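Local coordinates for protein purine nucleosidase, (IunH-1) (Sulfolobus solfataricus, PDB 3T8J) that is a member of the nucleoside hydrolase family and binds a sodium ion in a four-chain assembly, at residues L219-R222 / Q223-T227; E294-K297 / K298-M301. One frame throughout, in Å; residues are numbered along the deposited sequence.

Overall arrangement
Two local contacts, each within a continuous run of chain, lie about 21 Å apart between centres, and their nearest atoms stay about 9 Å from each other. Interaction 1 comes first along the chain and forms the last turns of helix 209-227, with the side chain of Y221 about 10 Å from the bound sodium ion. Interaction 2 follows where strand 289-295, a member of the mixed sheet, gives way to helix 297-308. Helix 237-246, which comes between them in sequence, packs on the second contact. One therefore finishes a helix whose Y224 reaches the second subunit, the other starts a helix at the end of an inner strand of the sheet.

Interaction 1: residues L219-R222 / Q223-T227; sequences LHYR and QYSST
S225 meets Y221 one helical turn earlier through both its backbone and its side chain. Its N donates to Y221 O at 2.8 Å, the ordinary i to i+4 helix bond, and its hydroxyl OG donates to the same Y221 O at 2.9 Å. The two donors reach the oxygen from opposite faces of the carbonyl plane, OG lying 39° out of it. With chi1 at -66°, OG sits beside its own backbone N, which turns a short side chain back onto the preceding turn. Serine suits the place because its hydroxyl can share a carbonyl that the helix already uses.

Around this grip the backbone bonds continue: Q223 N to L219 O, Y224 N to H220 O and S226 N to R222 O. T227 repeats the serine pattern, its OG1 and N both donating to Q223 O, with OG1 at 2.9 Å.

A single water joins two acceptors, donating to H220 O at 3.0 Å and to Q223 OE1 at 2.9 Å. It also stands over the centre of the H220 ring, 3.2 Å above its plane. The bend at chi2 of Q223 brings its amide round to this water.

In nonbonded packing, S225 OG lies 3.8 Å above the Y221 ring, over its centre. Y221 also meets H79, and both Y221 and S225 touch P235.

Outside polar partners hold the longer side chains. From the extended R222, NH1 hydrogen-bonds V195 O and H234 ND1, NH2 makes a salt bridge with D197, and W200 adds a cation-pi contact. Y224 OH forms a hydrogen bond with D280 OD1 of the second subunit.

Doubly used carbonyls at Y221 and Q223 thus tie serine and threonine side chains to the helix backbone, while R222 and Y224 fasten its end to helix 197-204, the residues just before that helix, and another subunit.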
loop_
_atom_site.group_PDB
_atom_site.type_symbol
_atom_site.label_atom_id
_atom_site.label_comp_id
_atom_site.label_asym_id
_atom_site.label_seq_id
_atom_site.Cartn_x
_atom_site.Cartn_y
_atom_site.Cartn_z
ATOM N N LEU A 219 24.169 -8.575 -30.897
ATOM C CA LEU A 219 25.472 -8.369 -30.271
ATOM C C LEU A 219 25.404 -7.520 -29.001
ATOM O O LEU A 219 25.984 -7.895 -27.979
ATOM C CB LEU A 219 26.468 -7.748 -31.246
ATOM C CG LEU A 219 27.896 -7.649 -30.699
ATOM C CD1 LEU A 219 28.363 -8.987 -30.103
ATOM C CD2 LEU A 219 28.819 -7.196 -31.789
ATOM N N HIS A 220 24.740 -6.366 -29.066
ATOM C CA HIS A 220 24.669 -5.458 -27.896
ATOM C C HIS A 220 23.927 -6.128 -26.742
ATOM O O HIS A 220 24.393 -6.093 -25.612
ATOM C CB HIS A 220 23.999 -4.114 -28.279
ATOM C CG HIS A 220 23.851 -3.150 -27.135
ATOM N ND1 HIS A 220 24.539 -1.959 -27.060
ATOM C CD2 HIS A 220 23.068 -3.198 -26.027
ATOM C CE1 HIS A 220 24.216 -1.328 -25.941
ATOM N NE2 HIS A 220 23.316 -2.062 -25.300
ATOM N N TYR A 221 22.775 -6.731 -27.047
ATOM C CA TYR A 221 21.953 -7.427 -26.058
ATOM C C TYR A 221 22.696 -8.578 -25.395
ATOM O O TYR A 221 22.597 -8.778 -24.179
ATOM C CB TYR A 221 20.702 -7.962 -26.751
ATOM C CG TYR A 221 19.625 -8.598 -25.891
ATOM C CD1 TYR A 221 19.059 -7.910 -24.839
ATOM C CD2 TYR A 221 19.104 -9.860 -26.211
ATOM C CE1 TYR A 221 18.009 -8.475 -24.093
ATOM C CE2 TYR A 221 18.052 -10.413 -25.476
ATOM C CZ TYR A 221 17.528 -9.716 -24.424
ATOM O OH TYR A 221 16.483 -10.249 -23.681
ATOM N N ARG A 222 23.453 -9.332 -26.184
ATOM C CA ARG A 222 24.255 -10.425 -25.643
ATOM C C ARG A 222 25.332 -9.936 -24.655
ATOM O O ARG A 222 25.513 -10.504 -23.556
ATOM C CB ARG A 222 24.878 -11.219 -26.786
ATOM C CG ARG A 222 25.680 -12.434 -26.354
ATOM C CD ARG A 222 26.258 -13.186 -27.558
ATOM N NE ARG A 222 26.934 -14.426 -27.145
ATOM C CZ ARG A 222 26.316 -15.586 -26.892
ATOM N NH1 ARG A 222 24.997 -15.711 -27.011
ATOM N NH2 ARG A 222 27.021 -16.639 -26.503
ATOM N N GLN A 223 26.057 -8.879 -25.025
ATOM C CA GLN A 223 27.054 -8.315 -24.122
ATOM C C GLN A 223 26.420 -7.872 -22.802
ATOM O O GLN A 223 26.962 -8.149 -21.725
ATOM C CB GLN A 223 27.803 -7.130 -24.782
ATOM C CG GLN A 223 29.072 -6.672 -24.063
ATOM C CD GLN A 223 28.844 -5.825 -22.795
ATOM O OE1 GLN A 223 27.834 -5.119 -22.652
ATOM N NE2 GLN A 223 29.808 -5.877 -21.886
ATOM N N TYR A 224 25.264 -7.205 -22.878
ATOM C CA TYR A 224 24.632 -6.680 -21.681
ATOM C C TYR A 224 24.110 -7.835 -20.837
ATOM O O TYR A 224 24.281 -7.864 -19.613
ATOM C CB TYR A 224 23.476 -5.744 -22.038
ATOM C CG TYR A 224 22.805 -5.158 -20.830
ATOM C CD1 TYR A 224 23.187 -3.934 -20.322
ATOM C CD2 TYR A 224 21.764 -5.840 -20.195
ATOM C CE1 TYR A 224 22.598 -3.396 -19.204
ATOM C CE2 TYR A 224 21.170 -5.314 -19.075
ATOM C CZ TYR A 224 21.567 -4.094 -18.589
ATOM O OH TYR A 224 20.966 -3.552 -17.479
ATOM N N SER A 225 23.450 -8.782 -21.494
ATOM C CA SER A 225 22.844 -9.898 -20.758
ATOM C C SER A 225 23.881 -10.704 -19.977
ATOM O O SER A 225 23.637 -11.143 -18.838
ATOM C CB SER A 225 22.085 -10.813 -21.714
ATOM O OG SER A 225 20.959 -10.143 -22.278
ATOM N N SER A 226 25.050 -10.882 -20.578
ATOM C CA SER A 226 26.126 -11.626 -19.942
ATOM C C SER A 226 26.800 -10.856 -18.808
ATOM O O SER A 226 27.124 -11.428 -17.758
ATOM C CB SER A 226 27.165 -12.051 -20.991
ATOM O OG SER A 226 26.635 -13.043 -21.876
ATOM N N THR A 227 27.005 -9.558 -19.001
ATOM C CA THR A 227 27.733 -8.752 -18.023
ATOM C C THR A 227 26.906 -8.298 -16.817
ATOM O O THR A 227 27.434 -8.195 -15.703
ATOM C CB THR A 227 28.356 -7.518 -18.704
ATOM O OG1 THR A 227 27.319 -6.684 -19.231
ATOM C CG2 THR A 227 29.282 -7.958 -19.832
HETATM O O HOH W 1 26.066 -3.860 -24.557
#

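Interaction 2: residues E294-K297 / K298-M301; sequences EINK and KSFM
With chi1 at -174°, N296 swings CG away from its backbone N, and the next torsion turns OD1 toward the first turn of the helix that follows. There OD1 accepts from S299 N at 3.0 Å, with an N-H...O angle of 166°. The donor stands 52° out of the amide plane, so it does not lie on a lone pair, although the bond itself is nearly straight. This is an N-cap: the asparagine side chain takes up a backbone N-H that has no earlier turn to bind. Asparagine suits the job, since its short side chain puts a carbonyl oxygen within reach of the N-H three residues on. S299 OG packs beside this amide, 3.4 Å from N296 CG.

The helix then picks up its regular bonds. F300 N donates to N296 O, lying in the carbonyl plane, and M301 N donates to K297 O at 2.9 Å.

The apolar side is built by I295 and F300. I295 CD1 approaches F300 CB to 4.1 Å, the two side chains crossing at a slant, and both rest on I240 of helix 237-246. Isoleucine ends the strand and phenylalanine begins the buried face of the helix, which suits their hydrophobic side chains. K297 and M301 run alongside each other, K297 CE meeting M301 CG at 4.1 Å, while the ammonium of K297 goes on to a salt bridge with E199 and a hydrogen bond to P194 O.

The asparagine cap and the I295-F300 packing together join the end of strand 289-295 to the start of helix 297-308.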
loop_
_atom_site.group_PDB
_atom_site.type_symbol
_atom_site.label_atom_id
_atom_site.label_comp_id
_atom_site.label_asym_id
_atom_site.label_seq_id
_atom_site.Cartn_x
_atom_site.Cartn_y
_atom_site.Cartn_z
ATOM N N GLU A 294 8.905 -25.368 -18.193
ATOM C CA GLU A 294 10.055 -26.000 -18.856
ATOM C C GLU A 294 9.834 -26.070 -20.379
ATOM O O GLU A 294 8.679 -26.133 -20.839
ATOM C CB GLU A 294 10.291 -27.429 -18.312
ATOM C CG GLU A 294 10.539 -27.554 -16.796
ATOM C CD GLU A 294 10.701 -29.005 -16.329
ATOM O OE1 GLU A 294 11.176 -29.863 -17.112
ATOM O OE2 GLU A 294 10.341 -29.279 -15.164
ATOM N N ILE A 295 10.935 -26.054 -21.135
ATOM C CA ILE A 295 10.919 -26.234 -22.592
ATOM C C ILE A 295 11.962 -27.282 -23.017
ATOM O O ILE A 295 12.842 -27.659 -22.241
ATOM C CB ILE A 295 11.152 -24.910 -23.400
ATOM C CG1 ILE A 295 12.623 -24.497 -23.416
ATOM C CG2 ILE A 295 10.287 -23.755 -22.853
ATOM C CD1 ILE A 295 12.946 -23.479 -24.458
ATOM N N ASN A 296 11.807 -27.748 -24.250
ATOM C CA ASN A 296 12.800 -28.570 -24.936
ATOM C C ASN A 296 13.730 -27.643 -25.716
ATOM O O ASN A 296 13.350 -27.112 -26.763
ATOM C CB ASN A 296 12.087 -29.565 -25.871
ATOM C CG ASN A 296 13.047 -30.554 -26.524
ATOM O OD1 ASN A 296 14.147 -30.196 -26.947
ATOM N ND2 ASN A 296 12.625 -31.812 -26.613
ATOM N N LYS A 297 14.943 -27.426 -25.192
ATOM C CA LYS A 297 15.883 -26.481 -25.800
ATOM C C LYS A 297 16.258 -26.883 -27.224
ATOM O O LYS A 297 16.358 -26.018 -28.104
ATOM C CB LYS A 297 17.169 -26.324 -24.986
ATOM C CG LYS A 297 17.905 -25.038 -25.388
ATOM C CD LYS A 297 19.341 -24.937 -24.978
ATOM C CE LYS A 297 19.905 -23.671 -25.635
ATOM N NZ LYS A 297 21.318 -23.458 -25.371
ATOM N N LYS A 298 16.473 -28.175 -27.435
ATOM C CA LYS A 298 16.887 -28.678 -28.737
ATOM C C LYS A 298 15.833 -28.353 -29.787
ATOM O O LYS A 298 16.158 -27.850 -30.864
ATOM C CB LYS A 298 17.131 -30.187 -28.679
ATOM C CG LYS A 298 17.504 -30.807 -30.017
ATOM C CD LYS A 298 17.954 -32.245 -29.841
ATOM C CE LYS A 298 18.212 -32.926 -31.181
ATOM N NZ LYS A 298 18.582 -34.360 -31.023
ATOM N N SER A 299 14.569 -28.610 -29.455
ATOM C CA SER A 299 13.468 -28.323 -30.375
ATOM C C SER A 299 13.364 -26.830 -30.681
ATOM O O SER A 299 13.126 -26.455 -31.827
ATOM C CB SER A 299 12.136 -28.843 -29.819
ATOM O OG SER A 299 12.137 -30.253 -29.741
ATOM N N PHE A 300 13.549 -25.989 -29.662
ATOM C CA PHE A 300 13.495 -24.552 -29.863
ATOM C C PHE A 300 14.599 -24.087 -30.809
ATOM O O PHE A 300 14.344 -23.366 -31.771
ATOM C CB PHE A 300 13.590 -23.795 -28.533
ATOM C CG PHE A 300 13.821 -22.331 -28.714
ATOM C CD1 PHE A 300 12.884 -21.541 -29.355
ATOM C CD2 PHE A 300 14.994 -21.745 -28.291
ATOM C CE1 PHE A 300 13.102 -20.193 -29.559
ATOM C CE2 PHE A 300 15.230 -20.399 -28.498
ATOM C CZ PHE A 300 14.285 -19.615 -29.141
ATOM N N MET A 301 15.829 -24.524 -30.561
ATOM C CA MET A 301 16.949 -24.087 -31.398
ATOM C C MET A 301 16.845 -24.602 -32.828
ATOM O O MET A 301 17.317 -23.962 -33.756
ATOM C CB MET A 301 18.288 -24.466 -30.766
ATOM C CG MET A 301 18.617 -23.664 -29.514
ATOM S SD MET A 301 18.691 -21.872 -29.767
ATOM C CE MET A 301 20.195 -21.696 -30.735
#